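Local atomic coordinates of RidA family protein (Mycobacterium tuberculosis, PDB entry 3I7T), a protein that is of unknown function but belongs to the trimeric YjgF/YER057c/UK114 (RidA) family, whose better-known members hydrolyse reactive enamine and imine intermediates. Residues V73-I76 against S77-R80. Sequence-based numbering, arbitrary orientation.
Sequences VTDI and SRWR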
loop_
_atom_site.group_PDB
_atom_site.type_symbol
_atom_site.label_atom_id
_atom_site.label_comp_id
_atom_site.label_asym_id
_atom_site.label_seq_id
_atom_site.Cartn_x
_atom_site.Cartn_y
_atom_site.Cartn_z
ATOM N N VAL A 73 -8.939 4.284 -8.022
ATOM C CA VAL A 73 -10.039 4.597 -8.914
ATOM C C VAL A 73 -9.538 4.830 -10.334
ATOM O O VAL A 73 -8.385 5.232 -10.543
ATOM C CB VAL A 73 -10.842 5.813 -8.434
ATOM C CG1 VAL A 73 -11.600 5.472 -7.174
ATOM C CG2 VAL A 73 -9.916 7.034 -8.232
ATOM N N THR A 74 -10.395 4.580 -11.320
ATOM C CA THR A 74 -9.986 4.832 -12.690
ATOM C C THR A 74 -10.280 6.281 -13.098
ATOM O O THR A 74 -9.741 6.767 -14.083
ATOM C CB THR A 74 -10.570 3.808 -13.712
ATOM O OG1 THR A 74 -12.007 3.819 -13.679
ATOM C CG2 THR A 74 -10.041 2.401 -13.418
ATOM N N ASP A 75 -11.120 6.973 -12.337
ATOM C CA ASP A 75 -11.379 8.380 -12.612
ATOM C C ASP A 75 -11.503 9.161 -11.320
ATOM O O ASP A 75 -12.576 9.194 -10.707
ATOM C CB ASP A 75 -12.647 8.556 -13.436
ATOM C CG ASP A 75 -12.923 10.009 -13.760
ATOM O OD1 ASP A 75 -12.251 10.883 -13.160
ATOM O OD2 ASP A 75 -13.804 10.279 -14.611
ATOM N N ILE A 76 -10.403 9.776 -10.899
ATOM C CA ILE A 76 -10.370 10.433 -9.595
ATOM C C ILE A 76 -11.229 11.708 -9.575
ATOM O O ILE A 76 -11.501 12.277 -8.511
ATOM C CB ILE A 76 -8.913 10.725 -9.119
ATOM C CG1 ILE A 76 -8.858 10.810 -7.581
ATOM C CG2 ILE A 76 -8.349 11.975 -9.798
ATOM C CD1 ILE A 76 -7.499 10.588 -7.027
ATOM N N SER A 77 -11.667 12.159 -10.745
ATOM C CA SER A 77 -12.578 13.293 -10.772
ATOM C C SER A 77 -13.921 12.897 -10.154
ATOM O O SER A 77 -14.750 13.757 -9.835
ATOM C CB SER A 77 -12.748 13.850 -12.192
ATOM O OG SER A 77 -13.690 13.110 -12.938
ATOM N N ARG A 78 -14.128 11.594 -9.976
ATOM C CA ARG A 78 -15.348 11.093 -9.348
ATOM C C ARG A 78 -15.136 10.739 -7.874
ATOM O O ARG A 78 -15.858 9.918 -7.320
ATOM C CB ARG A 78 -15.899 9.889 -10.122
ATOM C CG ARG A 78 -16.274 10.205 -11.567
ATOM C CD ARG A 78 -17.032 9.054 -12.225
ATOM N NE ARG A 78 -16.146 7.940 -12.582
ATOM C CZ ARG A 78 -16.561 6.766 -13.061
ATOM N NH1 ARG A 78 -17.862 6.528 -13.240
ATOM N NH2 ARG A 78 -15.674 5.833 -13.359
ATOM N N TRP A 79 -14.160 11.385 -7.238
ATOM C CA TRP A 79 -13.796 11.062 -5.858
ATOM C C TRP A 79 -14.940 11.246 -4.871
ATOM O O TRP A 79 -14.982 10.578 -3.840
ATOM C CB TRP A 79 -12.566 11.857 -5.398
ATOM C CG TRP A 79 -12.802 13.335 -5.226
ATOM C CD1 TRP A 79 -12.640 14.309 -6.172
ATOM C CD2 TRP A 79 -13.229 14.004 -4.033
ATOM N NE1 TRP A 79 -12.943 15.542 -5.641
ATOM C CE2 TRP A 79 -13.311 15.383 -4.332
ATOM C CE3 TRP A 79 -13.561 13.572 -2.745
ATOM C CZ2 TRP A 79 -13.707 16.335 -3.391
ATOM C CZ3 TRP A 79 -13.956 14.525 -1.808
ATOM C CH2 TRP A 79 -14.027 15.891 -2.142
ATOM N N ARG A 80 -15.869 12.143 -5.181
ATOM C CA ARG A 80 -16.972 12.406 -4.264
ATOM C C ARG A 80 -17.996 11.294 -4.181
ATOM O O ARG A 80 -18.518 11.029 -3.112
ATOM C CB ARG A 80 -17.655 13.724 -4.594
ATOM C CG ARG A 80 -17.153 14.851 -3.736
ATOM C CD ARG A 80 -17.960 16.115 -3.930
ATOM N NE ARG A 80 -17.296 17.222 -3.252
ATOM C CZ ARG A 80 -17.293 17.389 -1.932
ATOM N NH1 ARG A 80 -17.932 16.526 -1.148
ATOM N NH2 ARG A 80 -16.652 18.419 -1.397
HETATM O O HOH W 1 -13.329 5.335 -11.619
#
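D75 and S77 form an Asx turn in the connection from strand 66-73 to helix 79-90 of the YjgF-like fold. OD1 of D75 accepts both donors of S77: OG at 2.7 Å on the syn side, and the backbone N at 2.8 Å on the anti side, its N-H well bent from the acceptor (137°). Both stand about 30° off the carboxylate plane, on the same face. CG is anti to the D75 backbone N (chi1 -179°), which sets the carboxylate beside the carbonyl carbon, within reach of S77. A beta turn overlaps the Asx turn, R78 N binding D75 O at 3.0 Å; the following bond, W79 N to I76 O, is weak. R78 is the N-cap residue of the helix. I76 N is satisfied by E101 on the adjacent strand.

OD2 of D75 faces R78 by charge alone: it lies 3.9 Å from NE, well outside the guanidinium plane, in a long salt bridge. R78 finds its stronger ionic partner in D40, through NH1. Buried NE has no hydrogen-bond partner. A water accepts from R78 NH2 (3.0 Å) and, weakly, from D75 N, and it lies 2.9 Å from T74 OG1, to which it is also hydrogen-bonded.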